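Local coordinates for protein putative glycosyl hydrolase (Bacteroides thetaiotaomicron VPI-5482, PDB 3K11) that probably acts as a glycoside hydrolase of family 88, built on a helical barrel, although its substrate is not established, at residues 262-267 and 313-318; 268-273 and 329-334. All blocks are in the same frame, centred on the assembly; numbering follows the deposited sequence.

Contact 1: 262-267 and 313-318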
ATOM      1  N   PHE A 262      13.190  -6.694   2.397  1.00 24.05           N
ATOM      2  CA  PHE A 262      12.088  -7.603   2.421  1.00 23.52           C
ATOM      3  C   PHE A 262      11.727  -7.722   3.902  1.00 24.78           C
ATOM      4  O   PHE A 262      12.459  -8.323   4.673  1.00 22.87           O
ATOM      5  CB  PHE A 262      12.466  -8.926   1.776  1.00 25.75           C
ATOM      6  CG  PHE A 262      12.688  -8.783   0.274  1.00 21.06           C
ATOM      7  CD1 PHE A 262      11.611  -8.825  -0.589  1.00 25.49           C
ATOM      8  CD2 PHE A 262      13.921  -8.505  -0.223  1.00 25.21           C
ATOM      9  CE1 PHE A 262      11.777  -8.577  -1.920  1.00 24.11           C
ATOM     10  CE2 PHE A 262      14.086  -8.301  -1.590  1.00 22.44           C
ATOM     11  CZ  PHE A 262      13.008  -8.334  -2.408  1.00 25.50           C
ATOM     12  N   CYS A 263      10.629  -7.079   4.306  1.00 24.84           N
ATOM     13  CA  CYS A 263      10.275  -6.926   5.735  1.00 23.78           C
ATOM     14  C   CYS A 263       9.484  -8.144   6.186  1.00 24.67           C
ATOM     15  O   CYS A 263       8.294  -8.080   6.420  1.00 24.03           O
ATOM     16  CB  CYS A 263       9.474  -5.641   5.926  1.00 26.91           C
ATOM     17  SG  CYS A 263      10.484  -4.187   5.414  1.00 27.06           S
ATOM     18  N   TRP A 264      10.169  -9.273   6.211  1.00 24.21           N
ATOM     19  CA  TRP A 264       9.554 -10.552   6.520  1.00 23.16           C
ATOM     20  C   TRP A 264       9.013 -10.548   7.943  1.00 24.34           C
ATOM     21  O   TRP A 264       9.710 -10.169   8.894  1.00 21.47           O
ATOM     22  CB  TRP A 264      10.563 -11.687   6.288  1.00 22.45           C
ATOM     23  CG  TRP A 264      10.036 -13.043   6.561  1.00 22.43           C
ATOM     24  CD1 TRP A 264       8.838 -13.538   6.173  1.00 26.79           C
ATOM     25  CD2 TRP A 264      10.683 -14.077   7.309  1.00 23.18           C
ATOM     26  NE1 TRP A 264       8.700 -14.817   6.604  1.00 23.95           N
ATOM     27  CE2 TRP A 264       9.811 -15.180   7.323  1.00 22.33           C
ATOM     28  CE3 TRP A 264      11.926 -14.193   7.903  1.00 23.46           C
ATOM     29  CZ2 TRP A 264      10.133 -16.386   7.933  1.00 23.77           C
ATOM     30  CZ3 TRP A 264      12.232 -15.382   8.557  1.00 25.90           C
ATOM     31  CH2 TRP A 264      11.331 -16.458   8.555  1.00 21.39           C
ATOM     32  N   ALA A 265       7.752 -10.919   8.091  1.00 23.54           N
ATOM     33  CA  ALA A 265       7.055 -10.816   9.402  1.00 21.67           C
ATOM     34  C   ALA A 265       7.659 -11.603  10.520  1.00 24.63           C
ATOM     35  O   ALA A 265       7.876 -11.038  11.610  1.00 24.54           O
ATOM     36  CB  ALA A 265       5.518 -11.142   9.245  1.00 19.89           C
ATOM     37  N   ARG A 266       8.011 -12.876  10.311  1.00 22.68           N
ATOM     38  CA  ARG A 266       8.549 -13.606  11.453  1.00 23.24           C
ATOM     39  C   ARG A 266       9.852 -12.992  11.951  1.00 22.94           C
ATOM     40  O   ARG A 266       9.993 -12.791  13.137  1.00 25.62           O
ATOM     41  CB  ARG A 266       8.727 -15.085  11.178  1.00 22.56           C
ATOM     42  CG  ARG A 266       9.357 -15.780  12.399  1.00 24.56           C
ATOM     43  CD  ARG A 266       9.101 -17.258  12.501  1.00 24.34           C
ATOM     44  NE  ARG A 266       9.714 -18.017  11.430  1.00 23.67           N
ATOM     45  CZ  ARG A 266       9.067 -18.850  10.623  1.00 21.28           C
ATOM     46  NH1 ARG A 266       7.764 -19.065  10.728  1.00 24.22           N
ATOM     47  NH2 ARG A 266       9.773 -19.527   9.713  1.00 23.63           N
ATOM     48  N   ALA A 267      10.772 -12.645  11.066  1.00 23.24           N
ATOM     49  CA  ALA A 267      12.057 -12.083  11.499  1.00 22.81           C
ATOM     50  C   ALA A 267      11.828 -10.711  12.118  1.00 22.95           C
ATOM     51  O   ALA A 267      12.532 -10.326  13.040  1.00 23.57           O
ATOM     52  CB  ALA A 267      13.077 -12.025  10.332  1.00 21.99           C
ATOM     53  N   TRP A 313      -0.876 -10.264  10.758  1.00 22.90           N
ATOM     54  CA  TRP A 313       0.030  -9.511   9.924  1.00 22.88           C
ATOM     55  C   TRP A 313       0.432 -10.333   8.688  1.00 21.68           C
ATOM     56  O   TRP A 313       0.310 -11.564   8.650  1.00 23.83           O
ATOM     57  CB  TRP A 313       1.248  -9.076  10.728  1.00 24.90           C
ATOM     58  CG  TRP A 313       1.016  -7.952  11.673  1.00 23.21           C
ATOM     59  CD1 TRP A 313       1.331  -6.628  11.445  1.00 23.85           C
ATOM     60  CD2 TRP A 313       0.432  -7.998  12.979  1.00 23.06           C
ATOM     61  NE1 TRP A 313       0.985  -5.863  12.535  1.00 23.11           N
ATOM     62  CE2 TRP A 313       0.438  -6.675  13.484  1.00 23.76           C
ATOM     63  CE3 TRP A 313      -0.105  -9.013  13.780  1.00 21.37           C
ATOM     64  CZ2 TRP A 313      -0.047  -6.355  14.739  1.00 24.43           C
ATOM     65  CZ3 TRP A 313      -0.548  -8.693  15.072  1.00 20.63           C
ATOM     66  CH2 TRP A 313      -0.524  -7.376  15.526  1.00 22.74           C
ATOM     67  N   HIS A 314       0.832  -9.599   7.645  1.00 24.16           N
ATOM     68  CA  HIS A 314       1.215 -10.155   6.364  1.00 23.62           C
ATOM     69  C   HIS A 314       2.680 -10.649   6.356  1.00 23.69           C
ATOM     70  O   HIS A 314       3.584  -9.994   6.928  1.00 24.02           O
ATOM     71  CB  HIS A 314       1.033  -9.117   5.271  1.00 23.73           C
ATOM     72  CG  HIS A 314      -0.381  -8.708   5.032  1.00 22.41           C
ATOM     73  ND1 HIS A 314      -1.214  -9.380   4.155  1.00 21.57           N
ATOM     74  CD2 HIS A 314      -1.111  -7.682   5.543  1.00 23.41           C
ATOM     75  CE1 HIS A 314      -2.397  -8.776   4.142  1.00 24.91           C
ATOM     76  NE2 HIS A 314      -2.370  -7.753   4.980  1.00 24.59           N
ATOM     77  N   GLN A 315       2.900 -11.750   5.623  1.00 23.09           N
ATOM     78  CA  GLN A 315       4.212 -12.435   5.449  1.00 22.87           C
ATOM     79  C   GLN A 315       5.332 -11.449   5.119  1.00 23.06           C
ATOM     80  O   GLN A 315       6.416 -11.521   5.675  1.00 22.79           O
ATOM     81  CB  GLN A 315       4.065 -13.475   4.347  1.00 22.29           C
ATOM     82  CG  GLN A 315       5.306 -14.089   3.796  1.00 22.47           C
ATOM     83  CD  GLN A 315       5.941 -15.093   4.659  1.00 23.47           C
ATOM     84  OE1 GLN A 315       5.717 -15.141   5.877  1.00 24.65           O
ATOM     85  NE2 GLN A 315       6.785 -15.921   4.045  1.00 22.08           N
ATOM     86  N   LEU A 316       5.062 -10.546   4.171  1.00 23.77           N
ATOM     87  CA  LEU A 316       5.891  -9.325   3.998  1.00 22.18           C
ATOM     88  C   LEU A 316       5.004  -8.219   4.554  1.00 22.68           C
ATOM     89  O   LEU A 316       3.913  -7.956   4.033  1.00 22.58           O
ATOM     90  CB  LEU A 316       6.257  -9.050   2.546  1.00 22.59           C
ATOM     91  CG  LEU A 316       7.312 -10.031   1.962  1.00 23.38           C
ATOM     92  CD1 LEU A 316       7.673  -9.684   0.488  1.00 23.55           C
ATOM     93  CD2 LEU A 316       8.579 -10.134   2.848  1.00 26.28           C
ATOM     94  N   LEU A 317       5.472  -7.558   5.609  1.00 22.89           N
ATOM     95  CA  LEU A 317       4.588  -6.734   6.441  1.00 22.35           C
ATOM     96  C   LEU A 317       3.925  -5.617   5.701  1.00 21.99           C
ATOM     97  O   LEU A 317       2.727  -5.285   5.957  1.00 23.53           O
ATOM     98  CB  LEU A 317       5.339  -6.172   7.611  1.00 22.61           C
ATOM     99  CG  LEU A 317       5.731  -7.130   8.738  1.00 21.12           C
ATOM    100  CD1 LEU A 317       6.773  -6.447   9.657  1.00 21.21           C
ATOM    101  CD2 LEU A 317       4.491  -7.619   9.543  1.00 22.22           C
ATOM    102  N   ASP A 318       4.698  -5.050   4.755  1.00 22.13           N
ATOM    103  CA  ASP A 318       4.282  -3.879   3.996  1.00 22.59           C
ATOM    104  C   ASP A 318       3.764  -4.226   2.617  1.00 25.42           C
ATOM    105  O   ASP A 318       3.678  -3.351   1.739  1.00 26.37           O
ATOM    106  CB  ASP A 318       5.425  -2.856   3.897  1.00 22.22           C
ATOM    107  CG  ASP A 318       6.688  -3.422   3.276  1.00 25.00           C
ATOM    108  OD1 ASP A 318       6.817  -4.671   3.207  1.00 24.99           O
ATOM    109  OD2 ASP A 318       7.559  -2.600   2.881  1.00 25.00           O
TER
HETATM  110  O   HOH W   1       8.784  -6.178   2.384  1.00 20.30           O
HETATM  111  O   HOH W   2       6.213 -14.507   8.674  1.00 22.19           O

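Contact 2: 268-273 and 329-334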
ATOM      1  N   ASN A 268      10.831  -9.954  11.638  1.00 22.36           N
ATOM      2  CA  ASN A 268      10.479  -8.717  12.315  1.00 20.36           C
ATOM      3  C   ASN A 268       9.959  -9.013  13.700  1.00 22.19           C
ATOM      4  O   ASN A 268      10.296  -8.312  14.657  1.00 24.27           O
ATOM      5  CB  ASN A 268       9.477  -7.897  11.491  1.00 23.31           C
ATOM      6  CG  ASN A 268      10.191  -6.888  10.612  1.00 20.88           C
ATOM      7  OD1 ASN A 268      10.380  -5.725  11.035  1.00 22.17           O
ATOM      8  ND2 ASN A 268      10.693  -7.340   9.433  1.00 23.35           N
ATOM      9  N   GLY A 269       9.251 -10.137  13.856  1.00 22.87           N
ATOM     10  CA  GLY A 269       8.876 -10.605  15.189  1.00 23.43           C
ATOM     11  C   GLY A 269      10.103 -10.909  16.033  1.00 22.69           C
ATOM     12  O   GLY A 269      10.189 -10.498  17.185  1.00 23.90           O
ATOM     13  N   TRP A 270      11.071 -11.614  15.491  1.00 22.83           N
ATOM     14  CA  TRP A 270      12.280 -11.897  16.243  1.00 22.37           C
ATOM     15  C   TRP A 270      12.979 -10.618  16.732  1.00 24.21           C
ATOM     16  O   TRP A 270      13.476 -10.581  17.830  1.00 24.96           O
ATOM     17  CB  TRP A 270      13.250 -12.712  15.406  1.00 22.64           C
ATOM     18  CG  TRP A 270      12.829 -14.122  15.090  1.00 23.02           C
ATOM     19  CD1 TRP A 270      13.126 -14.824  13.927  1.00 27.84           C
ATOM     20  CD2 TRP A 270      12.069 -15.017  15.906  1.00 28.25           C
ATOM     21  NE1 TRP A 270      12.585 -16.062  14.002  1.00 28.38           N
ATOM     22  CE2 TRP A 270      11.926 -16.206  15.190  1.00 30.82           C
ATOM     23  CE3 TRP A 270      11.490 -14.927  17.168  1.00 35.07           C
ATOM     24  CZ2 TRP A 270      11.230 -17.285  15.682  1.00 31.82           C
ATOM     25  CZ3 TRP A 270      10.790 -16.020  17.660  1.00 35.37           C
ATOM     26  CH2 TRP A 270      10.657 -17.174  16.900  1.00 33.23           C
ATOM     27  N   ALA A 271      12.981  -9.555  15.936  1.00 24.08           N
ATOM     28  CA  ALA A 271      13.621  -8.283  16.300  1.00 22.31           C
ATOM     29  C   ALA A 271      12.825  -7.605  17.421  1.00 23.07           C
ATOM     30  O   ALA A 271      13.395  -7.002  18.337  1.00 24.86           O
ATOM     31  CB  ALA A 271      13.668  -7.333  15.088  1.00 23.02           C
ATOM     32  N   LEU A 272      11.502  -7.682  17.344  1.00 23.38           N
ATOM     33  CA  LEU A 272      10.634  -7.095  18.393  1.00 22.82           C
ATOM     34  C   LEU A 272      10.808  -7.846  19.702  1.00 23.57           C
ATOM     35  O   LEU A 272      10.901  -7.246  20.788  1.00 23.70           O
ATOM     36  CB  LEU A 272       9.164  -7.117  17.920  1.00 21.98           C
ATOM     37  CG  LEU A 272       8.199  -6.122  18.626  1.00 23.73           C
ATOM     38  CD1 LEU A 272       8.599  -4.628  18.414  1.00 24.79           C
ATOM     39  CD2 LEU A 272       6.757  -6.390  18.183  1.00 22.76           C
ATOM     40  N   LEU A 273      10.895  -9.173  19.580  1.00 21.80           N
ATOM     41  CA  LEU A 273      11.085 -10.062  20.739  1.00 22.14           C
ATOM     42  C   LEU A 273      12.451  -9.867  21.353  1.00 21.15           C
ATOM     43  O   LEU A 273      12.593  -9.917  22.585  1.00 23.89           O
ATOM     44  CB  LEU A 273      10.808 -11.528  20.332  1.00 22.06           C
ATOM     45  CG  LEU A 273      10.840 -12.632  21.381  1.00 30.46           C
ATOM     46  CD1 LEU A 273      10.113 -12.309  22.630  1.00 20.80           C
ATOM     47  CD2 LEU A 273      10.309 -13.938  20.772  1.00 28.71           C
ATOM     48  N   THR A 329       2.347 -13.180  13.830  1.00 24.74           N
ATOM     49  CA  THR A 329       1.215 -12.582  14.509  1.00 22.09           C
ATOM     50  C   THR A 329       1.257 -12.877  15.987  1.00 22.30           C
ATOM     51  O   THR A 329       1.102 -11.959  16.824  1.00 22.76           O
ATOM     52  CB  THR A 329      -0.120 -13.053  13.886  1.00 24.07           C
ATOM     53  OG1 THR A 329      -0.167 -12.644  12.507  1.00 22.76           O
ATOM     54  CG2 THR A 329      -1.316 -12.470  14.642  1.00 21.06           C
ATOM     55  N   ALA A 330       1.537 -14.134  16.327  1.00 23.02           N
ATOM     56  CA  ALA A 330       1.630 -14.522  17.738  1.00 23.06           C
ATOM     57  C   ALA A 330       2.771 -13.787  18.466  1.00 23.01           C
ATOM     58  O   ALA A 330       2.617 -13.349  19.618  1.00 25.87           O
ATOM     59  CB  ALA A 330       1.820 -16.071  17.877  1.00 22.87           C
ATOM     60  N   ILE A 331       3.933 -13.747  17.835  1.00 23.91           N
ATOM     61  CA  ILE A 331       5.073 -13.017  18.379  1.00 23.86           C
ATOM     62  C   ILE A 331       4.681 -11.544  18.669  1.00 20.69           C
ATOM     63  O   ILE A 331       4.961 -11.044  19.780  1.00 23.43           O
ATOM     64  CB  ILE A 331       6.318 -13.035  17.473  1.00 22.33           C
ATOM     65  CG1 ILE A 331       6.882 -14.463  17.283  1.00 25.46           C
ATOM     66  CG2 ILE A 331       7.407 -12.100  18.060  1.00 20.56           C
ATOM     67  CD1 ILE A 331       7.834 -14.604  16.025  1.00 23.45           C
ATOM     68  N   TYR A 332       4.046 -10.867  17.722  1.00 23.80           N
ATOM     69  CA  TYR A 332       3.643  -9.488  17.946  1.00 22.76           C
ATOM     70  C   TYR A 332       2.684  -9.356  19.098  1.00 23.40           C
ATOM     71  O   TYR A 332       2.778  -8.411  19.900  1.00 24.18           O
ATOM     72  CB  TYR A 332       3.023  -8.851  16.727  1.00 23.86           C
ATOM     73  CG  TYR A 332       3.941  -8.863  15.508  1.00 21.49           C
ATOM     74  CD1 TYR A 332       5.302  -8.598  15.619  1.00 26.04           C
ATOM     75  CD2 TYR A 332       3.435  -9.069  14.249  1.00 26.78           C
ATOM     76  CE1 TYR A 332       6.123  -8.595  14.492  1.00 27.13           C
ATOM     77  CE2 TYR A 332       4.260  -9.065  13.109  1.00 26.18           C
ATOM     78  CZ  TYR A 332       5.597  -8.845  13.250  1.00 26.86           C
ATOM     79  OH  TYR A 332       6.434  -8.871  12.143  1.00 27.43           O
ATOM     80  N   VAL A 333       1.730 -10.262  19.174  1.00 22.94           N
ATOM     81  CA  VAL A 333       0.767 -10.235  20.312  1.00 23.23           C
ATOM     82  C   VAL A 333       1.529 -10.338  21.644  1.00 24.24           C
ATOM     83  O   VAL A 333       1.236  -9.600  22.581  1.00 21.14           O
ATOM     84  CB  VAL A 333      -0.292 -11.359  20.191  1.00 21.62           C
ATOM     85  CG1 VAL A 333      -1.147 -11.508  21.477  1.00 20.03           C
ATOM     86  CG2 VAL A 333      -1.222 -11.085  18.954  1.00 21.34           C
ATOM     87  N   TYR A 334       2.464 -11.273  21.735  1.00 24.37           N
ATOM     88  CA  TYR A 334       3.258 -11.395  22.948  1.00 23.04           C
ATOM     89  C   TYR A 334       3.961 -10.071  23.225  1.00 24.68           C
ATOM     90  O   TYR A 334       3.947  -9.577  24.350  1.00 23.60           O
ATOM     91  CB  TYR A 334       4.319 -12.507  22.902  1.00 23.09           C
ATOM     92  CG  TYR A 334       5.328 -12.287  24.014  1.00 23.02           C
ATOM     93  CD1 TYR A 334       5.008 -12.581  25.337  1.00 21.48           C
ATOM     94  CD2 TYR A 334       6.575 -11.715  23.767  1.00 23.54           C
ATOM     95  CE1 TYR A 334       5.905 -12.320  26.349  1.00 26.42           C
ATOM     96  CE2 TYR A 334       7.477 -11.422  24.808  1.00 23.01           C
ATOM     97  CZ  TYR A 334       7.125 -11.744  26.087  1.00 23.35           C
ATOM     98  OH  TYR A 334       7.988 -11.509  27.134  1.00 23.63           O
TER

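Contact 1: 262-267 and 313-318
The indole of W264 meets the side-chain amide of Q315 at its edge, with ring and amide planes 87° apart, while one indole face carries the CB of R266 and the backbone N of A267, both toward the rim. On the R266 guanidinium, W264 CZ2 lies over one face. Here the turn leading into helix 265-281, and its first residue, dock on the loop after strand 313-314, in the α-helical barrel expected of family 88 hydrolases, with W264 as the N-cap residue. Its backbone is joined to that of L316 by a single beta bridge, supported by two bonds: L317 N to C263 O at 3.0 Å, nearly straight, and A265 N to Q315 O at 2.8 Å. W264 NE1 adds a weak, bent bond to Q315 OE1 (3.1 Å, 137°). A bend at chi2 (76°) turns the Q315 amide back toward the indole; its NE2 is taken by Y387 O. Apolar contacts flank the bridge: L316 CD1 comes to the ring edge of F262, and L317 CD2 lies 3.7 Å from A265 CB. D318, whose OD2 forms a salt bridge with K245, uses its other oxygen for a bridging water: the water accepts from C263 N at 2.8 Å and donates to D318 OD1 at 2.6 Å.

Contact 2: 268-273 and 329-334
Helices 268-273 and 329-334 run nearly parallel, their N-to-C directions 19° apart and their axes approaching to 8.9 Å, with G269 and I331 nearest in register (CA to CA 5.5 Å). G269 brings bare backbone to the interface, and I331 fills the place beside it: CG2 stands 3.3 Å from G269 O, while CD1 reaches over one face of the W270 indole. That methyl is 3.9 Å from the centroid of the six-membered ring and 19° off its normal, a CH-pi contact. Parallel neighbours of this kind are consistent with the (α/α)6 barrel of glycoside hydrolase family 88, and the buried pair also packs against helices 202-217, 289-304 and 400-416. Y332 comes alongside the glycine, its CE1 3.5 Å from G269 CA; with CG beside its own backbone N (chi1 -58°), the ring swings toward helix 268-273. The backbone carbonyl carbon of N268 is at the edge of the phenol ring, near its plane. The N268 amide turns away from this tyrosine to bond H299 through OD1. L272 CD2 packs on Y332 CD1 at 3.7 Å, the two side chains crossing at about a right angle. One turn on from G269, L273 CD1 approaches Y334 CE2 to 3.5 Å.

In the fold
From the N terminus, the chain enters contact 1 at 262-267 and runs directly into 268-273 of contact 2, further along helix 265-281. It then passes through helix 289-304 before returning at 313-318, where contact 1 closes its loop of 45 intervening residues; contact 2 closes later, at 329-334 in helix 326-342. The segments therefore alternate and the two loops cross. Contact 1 ties the loops near the helix starts, and contact 2 the helix bodies, their centres about 11 Å apart. They also meet directly: Y332 OH lies 2.7 Å from A265 O, a weak hydrogen bond, and T329 OG1 lies 3.0 Å from W313 N, a hydrogen bond.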